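Local coordinates for 6-phosphogluconolactonase (Trypanosoma cruzi, PDB 6VYE), which catalyses the hydrolysis of 6-phosphogluconolactone to 6-phosphogluconate, the second step of the pentose phosphate pathway, at residues 48-53 / 79-84; 55-60 / 96-101; 166-171 / 230-235; 177-182 / 244-249; 191-196 / 203-208. All coordinates share one frame; numbering follows the deposited sequence.

Contact 1 (48-53 / 79-84); sequences IALSGG and FFFGDE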
# COMPACT_ATOMS: atom_id res chain seq x y z
N ILE A 48 4.07 6.91 -5.79
CA ILE A 48 3.11 5.81 -5.52
C ILE A 48 3.79 4.75 -4.63
O ILE A 48 4.89 4.36 -4.92
CB ILE A 48 2.55 5.24 -6.82
CG1 ILE A 48 1.44 4.24 -6.51
CG2 ILE A 48 3.66 4.63 -7.68
CD1 ILE A 48 0.53 3.96 -7.66
N ALA A 49 3.09 4.23 -3.62
CA ALA A 49 3.56 3.08 -2.84
C ALA A 49 2.72 1.88 -3.27
O ALA A 49 1.46 1.97 -3.13
CB ALA A 49 3.46 3.35 -1.37
N LEU A 50 3.38 0.88 -3.86
CA LEU A 50 2.74 -0.31 -4.46
C LEU A 50 2.45 -1.34 -3.36
O LEU A 50 3.23 -1.42 -2.43
CB LEU A 50 3.66 -0.92 -5.52
CG LEU A 50 4.08 -0.02 -6.68
CD1 LEU A 50 4.97 -0.79 -7.65
CD2 LEU A 50 2.88 0.50 -7.40
N SER A 51 1.36 -2.08 -3.48
CA SER A 51 1.13 -3.32 -2.69
C SER A 51 1.51 -4.55 -3.52
O SER A 51 1.57 -4.46 -4.78
CB SER A 51 -0.31 -3.38 -2.24
OG SER A 51 -1.12 -3.31 -3.41
N GLY A 52 1.76 -5.68 -2.84
CA GLY A 52 1.92 -7.01 -3.47
C GLY A 52 0.58 -7.74 -3.60
O GLY A 52 -0.46 -7.16 -3.27
N GLY A 53 0.61 -8.98 -4.10
CA GLY A 53 -0.61 -9.79 -4.32
C GLY A 53 -1.03 -9.84 -5.78
O GLY A 53 -0.34 -9.22 -6.65
N PHE A 79 7.90 4.87 -8.23
CA PHE A 79 7.36 3.64 -7.65
C PHE A 79 8.16 3.31 -6.38
O PHE A 79 9.37 3.00 -6.47
CB PHE A 79 7.41 2.51 -8.69
CG PHE A 79 6.51 2.72 -9.89
CD1 PHE A 79 5.18 2.35 -9.83
CD2 PHE A 79 7.02 3.24 -11.07
CE1 PHE A 79 4.34 2.54 -10.92
CE2 PHE A 79 6.18 3.44 -12.17
CZ PHE A 79 4.86 3.02 -12.10
N PHE A 80 7.46 3.31 -5.26
CA PHE A 80 7.93 2.86 -3.92
C PHE A 80 7.10 1.64 -3.53
O PHE A 80 6.17 1.31 -4.23
CB PHE A 80 7.72 3.98 -2.91
CG PHE A 80 8.54 5.22 -3.15
CD1 PHE A 80 8.14 6.18 -4.07
CD2 PHE A 80 9.69 5.47 -2.42
CE1 PHE A 80 8.88 7.34 -4.29
CE2 PHE A 80 10.46 6.61 -2.66
CZ PHE A 80 10.05 7.54 -3.61
N PHE A 81 7.43 1.01 -2.42
CA PHE A 81 6.71 -0.18 -1.90
C PHE A 81 6.13 0.16 -0.54
O PHE A 81 6.86 0.73 0.28
CB PHE A 81 7.63 -1.39 -1.90
CG PHE A 81 7.98 -1.81 -3.30
CD1 PHE A 81 7.21 -2.76 -3.96
CD2 PHE A 81 8.98 -1.15 -3.99
CE1 PHE A 81 7.51 -3.11 -5.27
CE2 PHE A 81 9.24 -1.47 -5.32
CZ PHE A 81 8.51 -2.47 -5.94
N GLY A 82 4.84 -0.13 -0.38
CA GLY A 82 4.15 0.02 0.91
C GLY A 82 4.68 -1.00 1.90
O GLY A 82 4.62 -0.75 3.07
N ASP A 83 5.09 -2.16 1.40
CA ASP A 83 5.80 -3.19 2.18
C ASP A 83 6.64 -4.06 1.25
O ASP A 83 6.45 -4.04 -0.01
CB ASP A 83 4.83 -4.03 3.03
CG ASP A 83 3.93 -4.96 2.25
OD1 ASP A 83 3.62 -4.64 1.07
OD2 ASP A 83 3.53 -6.00 2.84
N GLU A 84 7.54 -4.80 1.88
CA GLU A 84 8.43 -5.76 1.21
C GLU A 84 8.77 -6.86 2.21
O GLU A 84 9.05 -6.53 3.37
CB GLU A 84 9.71 -5.06 0.74
CG GLU A 84 10.59 -5.99 -0.09
CD GLU A 84 9.87 -6.61 -1.29
OE1 GLU A 84 9.07 -7.58 -1.08
OE2 GLU A 84 10.09 -6.11 -2.41
O HOH W 1 1.56 -5.29 0.02
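Strands 48-50 and 79-81 run parallel in register, Ile48 beside Phe79, Ala49 beside Phe80 and Leu50 beside Phe81, with short axes 4.2 Å apart and a twist of 47°. Three backbone bonds join them: Phe80 N gives to Ile48 O, Leu50 N to Phe80 O at 2.8 Å, and Gly82 N to Leu50 O at 2.9 Å, the last carrying the pairing just past the strand ends. On the face that holds Ile48, Leu50, Phe79 and Phe81, the CG2 branch of Ile48 comes within 3.5 Å of Phe79 CD1, the two side chains lying side by side and pointing the same way. Leu50 reaches the same ring with both methyls; CD2 meets it in plane at the edge, and CD1 also comes to 4.2 Å from Phe81 CE1. Helix 95-104 covers these two phenylalanines. The other face carries Ala49 and Phe80, whose ring packs on helix 128-146. Past Leu50 and Gly82 the segments diverge; a water accepts from Gly52 N at 2.9 Å, its very short link to Asp83 OD1 is doubtful, and Asp83 OD2 bonds Ser176. The contact thus passes from a buried, largely apolar interior, where most backbone groups are met by strand pairing and Phe81 N by Tyr138 OH, to a polar end near the C-terminus of strand 46-50, where Asp83 and a bound phosphate are about 4 Å apart at their nearest atoms.

Contact 2 (55-60 / 96-101); sequences TPKMLY and YNMARQ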
# COMPACT_ATOMS: atom_id res chain seq x y z
N THR A 55 -4.21 -9.22 -7.40
CA THR A 55 -4.99 -8.08 -7.97
C THR A 55 -4.03 -6.95 -8.34
O THR A 55 -4.13 -6.44 -9.45
CB THR A 55 -6.14 -7.63 -7.07
OG1 THR A 55 -7.00 -8.77 -6.99
CG2 THR A 55 -6.96 -6.48 -7.61
N PRO A 56 -3.16 -6.44 -7.43
CA PRO A 56 -2.11 -5.51 -7.84
C PRO A 56 -1.31 -5.99 -9.07
O PRO A 56 -1.15 -5.21 -9.94
CB PRO A 56 -1.22 -5.46 -6.60
CG PRO A 56 -2.21 -5.59 -5.47
CD PRO A 56 -3.22 -6.61 -5.97
N LYS A 57 -0.88 -7.25 -9.11
CA LYS A 57 -0.05 -7.82 -10.22
C LYS A 57 -0.78 -7.61 -11.54
O LYS A 57 -0.13 -7.27 -12.56
CB LYS A 57 0.26 -9.30 -9.97
CG LYS A 57 1.19 -9.98 -10.97
CD LYS A 57 1.14 -11.50 -10.78
CE LYS A 57 1.54 -12.30 -12.01
NZ LYS A 57 0.96 -13.67 -11.99
N MET A 58 -2.09 -7.73 -11.52
CA MET A 58 -2.91 -7.52 -12.74
C MET A 58 -3.02 -6.03 -13.05
O MET A 58 -3.02 -5.70 -14.22
CB MET A 58 -4.30 -8.13 -12.58
CG MET A 58 -4.24 -9.63 -12.65
SD MET A 58 -5.76 -10.31 -12.05
CE MET A 58 -6.82 -9.82 -13.42
N LEU A 59 -3.19 -5.18 -12.02
CA LEU A 59 -3.20 -3.71 -12.18
C LEU A 59 -1.88 -3.28 -12.84
O LEU A 59 -1.93 -2.52 -13.78
CB LEU A 59 -3.47 -3.07 -10.81
CG LEU A 59 -3.12 -1.60 -10.64
CD1 LEU A 59 -3.84 -0.74 -11.65
CD2 LEU A 59 -3.44 -1.11 -9.24
N TYR A 60 -0.75 -3.81 -12.41
CA TYR A 60 0.59 -3.39 -12.90
C TYR A 60 0.81 -3.87 -14.33
O TYR A 60 1.45 -3.10 -15.11
CB TYR A 60 1.72 -3.84 -11.97
CG TYR A 60 1.55 -3.48 -10.53
CD1 TYR A 60 0.75 -2.43 -10.13
CD2 TYR A 60 2.22 -4.21 -9.55
CE1 TYR A 60 0.62 -2.10 -8.78
CE2 TYR A 60 2.05 -3.94 -8.21
CZ TYR A 60 1.25 -2.88 -7.82
OH TYR A 60 1.13 -2.63 -6.49
N TYR A 96 8.91 -6.63 -5.03
CA TYR A 96 9.73 -5.98 -6.09
C TYR A 96 9.83 -6.93 -7.31
O TYR A 96 9.56 -6.47 -8.46
CB TYR A 96 11.08 -5.54 -5.57
CG TYR A 96 11.96 -5.04 -6.68
CD1 TYR A 96 11.52 -4.00 -7.48
CD2 TYR A 96 13.16 -5.65 -6.99
CE1 TYR A 96 12.27 -3.55 -8.55
CE2 TYR A 96 13.93 -5.21 -8.06
CZ TYR A 96 13.48 -4.15 -8.83
OH TYR A 96 14.18 -3.67 -9.89
N ASN A 97 10.12 -8.21 -7.09
CA ASN A 97 10.23 -9.22 -8.18
C ASN A 97 8.95 -9.25 -9.02
O ASN A 97 9.03 -9.21 -10.31
CB ASN A 97 10.55 -10.61 -7.63
CG ASN A 97 10.68 -11.65 -8.73
OD1 ASN A 97 11.53 -11.51 -9.60
ND2 ASN A 97 9.83 -12.66 -8.71
N MET A 98 7.79 -9.27 -8.36
CA MET A 98 6.46 -9.34 -9.04
C MET A 98 6.21 -8.04 -9.83
O MET A 98 5.82 -8.11 -11.01
CB MET A 98 5.35 -9.60 -8.01
CG MET A 98 3.94 -9.58 -8.59
SD MET A 98 3.15 -7.90 -8.74
CE MET A 98 2.47 -7.68 -7.10
N ALA A 99 6.39 -6.88 -9.20
CA ALA A 99 6.16 -5.55 -9.82
C ALA A 99 7.10 -5.40 -11.03
O ALA A 99 6.66 -4.85 -12.04
CB ALA A 99 6.38 -4.43 -8.79
N ARG A 100 8.34 -5.86 -10.90
CA ARG A 100 9.40 -5.78 -11.93
C ARG A 100 8.97 -6.63 -13.14
O ARG A 100 9.06 -6.10 -14.27
CB ARG A 100 10.75 -6.23 -11.35
CG ARG A 100 11.94 -6.05 -12.27
CD ARG A 100 13.10 -6.98 -11.98
NE ARG A 100 13.27 -8.01 -13.03
CZ ARG A 100 13.00 -9.32 -12.94
NH1 ARG A 100 13.24 -10.11 -13.97
NH2 ARG A 100 12.53 -9.87 -11.82
N GLN A 101 8.49 -7.87 -12.92
CA GLN A 101 8.11 -8.75 -14.05
C GLN A 101 6.94 -8.12 -14.80
O GLN A 101 6.93 -8.15 -16.05
CB GLN A 101 7.81 -10.17 -13.56
CG GLN A 101 9.06 -10.92 -13.12
CD GLN A 101 8.79 -12.25 -12.46
OE1 GLN A 101 9.64 -13.13 -12.46
NE2 GLN A 101 7.59 -12.42 -11.91
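Helices 55-60 and 96-101 pack with their short axes 9.4 Å apart and their directions 30° from parallel, Lys57 and Ala99 having the nearest CA atoms at 6.6 Å. No hydrogen bond crosses, and the contact rests on Met98, whose side chain enters the groove between Lys57 and Tyr60. Its CG stands opposite the backbone N (chi1 176°), which sends the chain toward the other helix, and bends at chi2 and chi3 then fold the thioether against Lys57 and Tyr60. Met98 SD sits 3.4 Å from Lys57 CB, while the methyl CE turns on to Tyr60 CE2 at 3.9 Å and to the proline ring at Pro56 CB. Lys57 takes part through its aliphatic base, CB and CG lying across the Met98 chain at a slant; beyond them it runs extended, and its end leads away from helix 96-101. Both helices directly follow neighbouring parallel strands, 46-50 and 77-85, and lie on the same face of the sheet, as expected for successive beta-alpha units of a Rossmann-like fold. Tyr60 lies between helix 95-104 and the sheet, also touching Ala102 and Leu103. Its ring makes a Met-aromatic contact with Met98 SD, which lies 5.1 Å from the ring centroid, approaching obliquely, and the two side chains cross at about a right angle. The same ring side, through CD2, meets Ala99 CB at 4.2 Å. Leu50 touches both Tyr60 and Ala99 from the sheet, and Tyr60 OH is hydrogen-bonded to the carbonyl O of Ser51.

Contact 3 (166-171 / 230-235); sequences LGLGSD and KCVLNG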
# COMPACT_ATOMS: atom_id res chain seq x y z
N LEU A 166 -3.35 -0.12 -1.39
CA LEU A 166 -3.41 -1.11 -0.29
C LEU A 166 -4.29 -2.30 -0.68
O LEU A 166 -5.22 -2.13 -1.49
CB LEU A 166 -3.95 -0.39 0.94
CG LEU A 166 -3.10 0.75 1.48
CD1 LEU A 166 -3.80 1.41 2.63
CD2 LEU A 166 -1.71 0.29 1.90
N GLY A 167 -4.02 -3.46 -0.11
CA GLY A 167 -4.94 -4.62 -0.21
C GLY A 167 -5.42 -5.00 1.18
O GLY A 167 -4.66 -4.72 2.10
N LEU A 168 -6.65 -5.49 1.33
CA LEU A 168 -7.19 -5.95 2.62
C LEU A 168 -6.97 -7.46 2.73
O LEU A 168 -7.50 -8.20 1.86
CB LEU A 168 -8.67 -5.61 2.70
CG LEU A 168 -9.26 -5.73 4.09
CD1 LEU A 168 -8.67 -4.65 5.00
CD2 LEU A 168 -10.78 -5.63 4.06
N GLY A 169 -6.24 -7.89 3.77
CA GLY A 169 -6.04 -9.33 4.02
C GLY A 169 -7.27 -9.96 4.63
O GLY A 169 -8.18 -9.21 5.09
N SER A 170 -7.28 -11.30 4.68
CA SER A 170 -8.37 -12.13 5.28
C SER A 170 -8.42 -11.83 6.77
O SER A 170 -9.51 -11.88 7.33
CB SER A 170 -8.16 -13.60 5.03
OG SER A 170 -6.84 -13.98 5.38
N ASP A 171 -7.29 -11.47 7.37
CA ASP A 171 -7.21 -11.05 8.79
C ASP A 171 -7.44 -9.53 8.94
O ASP A 171 -7.22 -9.03 10.06
CB ASP A 171 -5.86 -11.43 9.37
CG ASP A 171 -4.67 -10.65 8.81
OD1 ASP A 171 -4.81 -10.03 7.73
OD2 ASP A 171 -3.63 -10.67 9.45
N LYS A 230 -15.74 -9.87 4.33
CA LYS A 230 -16.90 -8.98 4.55
C LYS A 230 -16.92 -8.52 6.01
O LYS A 230 -17.25 -7.34 6.28
CB LYS A 230 -18.19 -9.70 4.18
CG LYS A 230 -19.42 -8.82 4.13
CD LYS A 230 -20.45 -9.32 3.11
CE LYS A 230 -21.57 -10.18 3.66
NZ LYS A 230 -21.31 -10.73 5.01
N CYS A 231 -16.56 -9.40 6.93
CA CYS A 231 -16.52 -9.08 8.37
C CYS A 231 -15.42 -8.03 8.65
O CYS A 231 -15.73 -6.99 9.26
CB CYS A 231 -16.34 -10.35 9.18
SG CYS A 231 -16.35 -10.03 10.96
N VAL A 232 -14.18 -8.25 8.21
CA VAL A 232 -13.09 -7.25 8.42
C VAL A 232 -13.42 -5.95 7.69
O VAL A 232 -13.16 -4.86 8.25
CB VAL A 232 -11.69 -7.78 8.07
CG1 VAL A 232 -11.26 -8.83 9.07
CG2 VAL A 232 -11.58 -8.30 6.65
N LEU A 233 -14.01 -5.99 6.50
CA LEU A 233 -14.35 -4.71 5.81
C LEU A 233 -15.37 -3.93 6.63
O LEU A 233 -15.19 -2.72 6.84
CB LEU A 233 -14.88 -4.99 4.41
CG LEU A 233 -15.25 -3.73 3.62
CD1 LEU A 233 -14.03 -2.84 3.38
CD2 LEU A 233 -15.92 -4.13 2.31
N ASN A 234 -16.41 -4.60 7.11
CA ASN A 234 -17.49 -4.00 7.93
C ASN A 234 -16.87 -3.34 9.19
O ASN A 234 -17.39 -2.33 9.65
CB ASN A 234 -18.57 -5.05 8.20
CG ASN A 234 -19.33 -5.52 6.95
OD1 ASN A 234 -19.38 -4.84 5.92
ND2 ASN A 234 -19.92 -6.71 7.02
N GLY A 235 -15.78 -3.87 9.74
CA GLY A 235 -15.16 -3.33 10.95
C GLY A 235 -14.39 -2.05 10.68
O GLY A 235 -14.12 -1.36 11.65
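Chi1 of Leu168 (-166°) sets CG opposite the backbone N and toward helix 230-235, and chi2 (67°) then extends the CD2 methyl; in Val232 CG1 stands opposite the carbonyl carbon (chi1 -69°) and CG2 falls between backbone N and carbonyl carbon, which spreads the two methyls over the loop. The CG2 branch of Val232 meets Leu168 CD2 at 3.8 Å, the two side chains sliding past each other in opposite directions, and it also rests 3.8 Å from the carbonyl O of Gly169. CG1 takes the outer side, 3.9 Å from Ser170 O and as far from the carbonyl carbon of Asp171. One valine therefore spans the backbone from Gly169 to Asp171. Leu168 CD2 reaches one residue further along the helix, to Leu233 CB at 4.2 Å; Leu233 continues to Phe259 and Leu261 of strand 256-262. No hydrogen bond crosses the contact, and Asp171 OD1 bonds the backbone N of His173. The segment 166-171 leaves the C-terminal end of a parallel strand, where ligand sites of Rossmann-like folds commonly lie, and the Asp171 side chain is about 6 Å from a bound phosphate at the nearest atoms, consistent with a loop at the rim of the pocket.

Contact 4 (177-182 / 244-249); sequences IFHGSQ and VPVSRF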
# COMPACT_ATOMS: atom_id res chain seq x y z
N ILE A 177 1.13 -4.16 8.16
CA ILE A 177 0.67 -3.65 9.49
C ILE A 177 -0.25 -4.72 10.11
O ILE A 177 -1.39 -4.83 9.71
CB ILE A 177 0.02 -2.26 9.36
CG1 ILE A 177 0.92 -1.26 8.63
CG2 ILE A 177 -0.33 -1.74 10.75
CD1 ILE A 177 0.20 0.01 8.22
N PHE A 178 0.28 -5.46 11.10
CA PHE A 178 -0.40 -6.55 11.85
C PHE A 178 -0.62 -6.10 13.29
O PHE A 178 0.24 -5.40 13.87
CB PHE A 178 0.46 -7.82 11.77
CG PHE A 178 0.59 -8.44 10.39
CD1 PHE A 178 1.69 -8.19 9.59
CD2 PHE A 178 -0.38 -9.31 9.90
CE1 PHE A 178 1.82 -8.76 8.32
CE2 PHE A 178 -0.26 -9.87 8.63
CZ PHE A 178 0.85 -9.60 7.85
N HIS A 179 -1.73 -6.51 13.88
CA HIS A 179 -1.89 -6.44 15.34
C HIS A 179 -0.71 -7.19 15.94
O HIS A 179 -0.43 -8.30 15.46
CB HIS A 179 -3.22 -7.07 15.79
CG HIS A 179 -4.38 -6.15 15.69
ND1 HIS A 179 -5.64 -6.60 15.35
CD2 HIS A 179 -4.48 -4.82 15.84
CE1 HIS A 179 -6.48 -5.60 15.37
NE2 HIS A 179 -5.79 -4.49 15.65
N GLY A 180 -0.03 -6.59 16.91
CA GLY A 180 1.17 -7.20 17.52
C GLY A 180 2.46 -6.71 16.88
O GLY A 180 3.54 -7.04 17.41
N SER A 181 2.39 -5.98 15.77
CA SER A 181 3.63 -5.52 15.10
C SER A 181 4.06 -4.18 15.69
O SER A 181 3.18 -3.39 16.16
CB SER A 181 3.46 -5.44 13.62
OG SER A 181 2.51 -4.44 13.31
N GLN A 182 5.37 -3.93 15.55
CA GLN A 182 6.04 -2.62 15.77
C GLN A 182 5.27 -1.54 14.99
O GLN A 182 5.15 -0.43 15.49
CB GLN A 182 7.51 -2.78 15.35
CG GLN A 182 8.32 -3.77 16.21
CD GLN A 182 8.19 -5.27 15.93
OE1 GLN A 182 7.53 -5.71 14.96
NE2 GLN A 182 8.82 -6.08 16.77
N VAL A 244 -12.77 -4.61 15.92
CA VAL A 244 -12.27 -3.99 14.66
C VAL A 244 -10.98 -4.68 14.24
O VAL A 244 -10.18 -5.11 15.07
CB VAL A 244 -12.03 -2.46 14.76
CG1 VAL A 244 -13.32 -1.73 15.08
CG2 VAL A 244 -10.90 -2.09 15.73
N PRO A 245 -10.70 -4.69 12.92
CA PRO A 245 -9.41 -5.13 12.40
C PRO A 245 -8.41 -3.97 12.54
O PRO A 245 -8.85 -2.85 12.77
CB PRO A 245 -9.73 -5.45 10.93
CG PRO A 245 -10.82 -4.43 10.58
CD PRO A 245 -11.61 -4.22 11.86
N VAL A 246 -7.13 -4.26 12.39
CA VAL A 246 -5.99 -3.31 12.54
C VAL A 246 -6.11 -2.20 11.50
O VAL A 246 -5.69 -1.11 11.82
CB VAL A 246 -4.64 -4.04 12.48
CG1 VAL A 246 -4.31 -4.57 11.09
CG2 VAL A 246 -3.51 -3.17 13.05
N SER A 247 -6.72 -2.45 10.34
CA SER A 247 -6.96 -1.46 9.25
C SER A 247 -8.10 -0.46 9.57
O SER A 247 -8.40 0.42 8.73
CB SER A 247 -7.18 -2.21 7.96
OG SER A 247 -8.37 -3.00 8.07
N ARG A 248 -8.71 -0.54 10.75
CA ARG A 248 -9.58 0.50 11.37
C ARG A 248 -8.99 1.91 11.22
O ARG A 248 -9.79 2.84 10.96
CB ARG A 248 -9.77 0.22 12.87
CG ARG A 248 -10.75 1.18 13.54
CD ARG A 248 -12.19 0.94 13.14
NE ARG A 248 -13.08 1.88 13.83
CZ ARG A 248 -14.38 2.00 13.61
NH1 ARG A 248 -15.00 1.19 12.77
NH2 ARG A 248 -15.07 2.91 14.26
N PHE A 249 -7.67 2.07 11.25
CA PHE A 249 -6.97 3.38 11.20
C PHE A 249 -7.29 4.11 9.88
O PHE A 249 -7.24 5.31 9.89
CB PHE A 249 -5.46 3.24 11.44
CG PHE A 249 -4.69 2.65 10.28
CD1 PHE A 249 -4.31 3.44 9.20
CD2 PHE A 249 -4.35 1.31 10.27
CE1 PHE A 249 -3.61 2.89 8.14
CE2 PHE A 249 -3.63 0.77 9.21
CZ PHE A 249 -3.29 1.56 8.14
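Val244 faces the imidazole of His179 with its carbonyl: Val244 O lies in the plane of the ring, at its edge, 3.7 Å from His179 CE1. Pro245 follows with its backbone carbonyl carbon near the same atom, while its own ring turns from the loop 177-182 to pack on Val232 and Ile236 of helix 230-237. Val246 carries most of the contact. Its CB lies over one face of the His179 ring, 3.5 Å from the centroid and 17° off the normal, a CH-pi contact, and its CG2 methyl comes to 3.4 Å from His179 CD2. Its other methyl, CG1, is set between backbone N and carbonyl carbon (chi1 70°) and is pressed to 3.2 Å from Ile177 O. The ring that receives Val246 belongs to a type II beta turn from Phe178 to Ser181, with His179 and Gly180 at its corners. The turn starts beside the bound phosphate, where the Phe178 ring stacks with His173. Phe178 O is gripped twice, by Ser181 N at 2.9 Å and by Ser181 OG, which lies in the carbonyl plane on a lone pair; this double hold fixes the turn that presents His179. Ser247 and Arg248 continue the 3-10 segment begun at Val246 but take no part in the contact with 177-182: Ser247 OG bonds Gly172 O, and the Arg248 guanidinium bonds carbonyls of Gly235, Ala238 and Asp239. Phe249 returns to the contact, its CZ 3.8 Å from the CD1 methyl of Ile177, the side chains meeting at a slant. Both residues also pack on Pro211 and Ile214 of helix 211-215.

Contact 5 (191-196 / 203-208); sequences VSVGFP and KVWRVT. With PO4 (phosphate ion), chain D.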
# COMPACT_ATOMS: atom_id res chain seq x y z
N VAL A 191 8.25 4.55 8.38
CA VAL A 191 8.50 3.13 8.01
C VAL A 191 8.81 2.33 9.28
O VAL A 191 9.47 2.85 10.18
CB VAL A 191 9.67 2.99 7.02
CG1 VAL A 191 9.68 1.60 6.39
CG2 VAL A 191 9.69 4.09 5.96
N SER A 192 8.32 1.11 9.37
CA SER A 192 8.56 0.22 10.52
C SER A 192 8.58 -1.22 10.01
O SER A 192 8.89 -1.45 8.81
CB SER A 192 7.49 0.46 11.56
OG SER A 192 7.84 -0.19 12.76
N VAL A 193 8.27 -2.17 10.88
CA VAL A 193 8.48 -3.61 10.55
C VAL A 193 7.28 -4.39 11.07
O VAL A 193 6.55 -3.87 11.92
CB VAL A 193 9.80 -4.13 11.13
CG1 VAL A 193 11.00 -3.37 10.59
CG2 VAL A 193 9.80 -4.10 12.65
N GLY A 194 7.10 -5.58 10.55
CA GLY A 194 6.02 -6.46 10.98
C GLY A 194 6.35 -7.87 10.61
O GLY A 194 7.03 -8.09 9.56
N PHE A 195 5.96 -8.79 11.49
CA PHE A 195 5.99 -10.25 11.25
C PHE A 195 4.53 -10.70 11.16
O PHE A 195 3.69 -10.23 11.92
CB PHE A 195 6.84 -10.93 12.33
CG PHE A 195 7.22 -12.34 11.97
CD1 PHE A 195 8.41 -12.61 11.30
CD2 PHE A 195 6.36 -13.40 12.23
CE1 PHE A 195 8.74 -13.91 10.94
CE2 PHE A 195 6.70 -14.69 11.87
CZ PHE A 195 7.88 -14.95 11.22
N PRO A 196 4.17 -11.61 10.24
CA PRO A 196 2.77 -11.99 10.08
C PRO A 196 2.25 -12.73 11.31
O PRO A 196 3.04 -13.32 12.05
CB PRO A 196 2.78 -12.86 8.81
CG PRO A 196 4.19 -13.39 8.75
CD PRO A 196 5.05 -12.27 9.27
N LYS A 203 5.99 -16.56 6.32
CA LYS A 203 6.56 -16.32 7.66
C LYS A 203 7.94 -15.70 7.53
O LYS A 203 8.93 -16.35 7.88
CB LYS A 203 6.64 -17.64 8.43
CG LYS A 203 5.30 -18.33 8.58
CD LYS A 203 4.28 -17.49 9.27
CE LYS A 203 3.06 -18.29 9.68
NZ LYS A 203 2.07 -17.44 10.39
N VAL A 204 7.97 -14.46 7.04
CA VAL A 204 9.20 -13.65 6.89
C VAL A 204 8.92 -12.26 7.47
O VAL A 204 7.74 -11.80 7.46
CB VAL A 204 9.65 -13.58 5.42
CG1 VAL A 204 10.09 -14.95 4.91
CG2 VAL A 204 8.57 -13.00 4.52
N TRP A 205 9.97 -11.63 7.99
CA TRP A 205 9.96 -10.24 8.44
C TRP A 205 9.59 -9.34 7.25
O TRP A 205 9.95 -9.70 6.08
CB TRP A 205 11.32 -9.90 9.04
CG TRP A 205 11.41 -10.28 10.49
CD1 TRP A 205 12.06 -11.35 11.03
CD2 TRP A 205 10.79 -9.58 11.58
NE1 TRP A 205 11.88 -11.36 12.39
CE2 TRP A 205 11.12 -10.29 12.76
CE3 TRP A 205 9.99 -8.44 11.68
CZ2 TRP A 205 10.66 -9.90 14.02
CZ3 TRP A 205 9.55 -8.05 12.92
CH2 TRP A 205 9.88 -8.77 14.07
N ARG A 206 8.89 -8.24 7.51
CA ARG A 206 8.56 -7.27 6.44
C ARG A 206 8.92 -5.88 6.91
O ARG A 206 8.93 -5.63 8.16
CB ARG A 206 7.08 -7.33 6.07
CG ARG A 206 6.67 -8.66 5.46
CD ARG A 206 5.90 -9.45 6.45
NE ARG A 206 5.35 -10.66 5.88
CZ ARG A 206 4.17 -10.77 5.32
NH1 ARG A 206 3.40 -9.71 5.14
NH2 ARG A 206 3.77 -11.95 4.86
N VAL A 207 9.32 -5.06 5.95
CA VAL A 207 9.43 -3.59 6.13
C VAL A 207 8.10 -3.06 5.61
O VAL A 207 7.62 -3.63 4.64
CB VAL A 207 10.65 -3.04 5.36
CG1 VAL A 207 10.71 -1.53 5.42
CG2 VAL A 207 11.93 -3.67 5.88
N THR A 208 7.51 -2.07 6.28
CA THR A 208 6.16 -1.58 5.97
C THR A 208 6.12 -0.09 6.26
O THR A 208 6.77 0.37 7.22
CB THR A 208 5.06 -2.36 6.73
OG1 THR A 208 3.78 -1.90 6.31
CG2 THR A 208 5.14 -2.24 8.23
P PO4 D . 0.55 -10.66 3.26
O1 PO4 D . 0.86 -9.25 3.83
O2 PO4 D . -0.05 -10.52 1.90
O3 PO4 D . -0.47 -11.38 4.11
O4 PO4 D . 1.84 -11.47 3.24
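Ser192 and Thr208 pair through both backbone groups, Ser192 N to Thr208 O at 2.8 Å and Thr208 N back to Ser192 O, and Gly194 and Arg206 repeat the exchange, satisfying four N-H groups and four carbonyls of this antiparallel hairpin. Val193 and Val207 form the non-hydrogen-bonded pair between them. The Arg206 guanidinium binds phosphate, NH2 reaching O4 at 2.6 Å and NH1 reaching O1 at 2.9 Å, with a weak second bond from NH1 to O4. NE makes a weak bond to Val204 O, NH1 also bonds Ser176 OG and NH2 Pro202 O, while Pro196 CB lies over one guanidinium face; His173 NE2 and Arg85 NH2 also bond the phosphate. The ion, probably from the crystallisation liquor, may mark the pocket for the substrate phosphate. Phe195 turns its edge to the face of the Trp205 indole in a T-shaped pair, planes at 67°, and its CB sits over the six-membered ring. Val191 CG1 and Val207 CG1 are tightly packed at 3.4 Å. Strand 191-194 is one of the sheet's two edge strands; strand 206-209 lies between it and strand 77-85, and helix 128-146 covers the face bearing Val193 and Val207.

How the contacts relate
Contacts 1, 3 and 5 draw on one mixed sheet, in which strand 163-167 neighbours 46-50, then 77-85, 206-209 and the edge strand 191-194. Contact 2, centred about 9 Å from contact 1, joins the helices that follow its two strands, so their segments alternate along the chain. Contacts 3 and 4, centres about 11 Å apart, also alternate and touch where Leu168 meets Ser247; contact 5 is nested inside the loops both close. Contacts 2 and 4 are about 24 Å apart between centres, on opposite sides of the chain's centre. Contacts 1, 3, 4 and 5 all supply residues near the bound phosphate, consistent with a pocket built from distant parts of the chain.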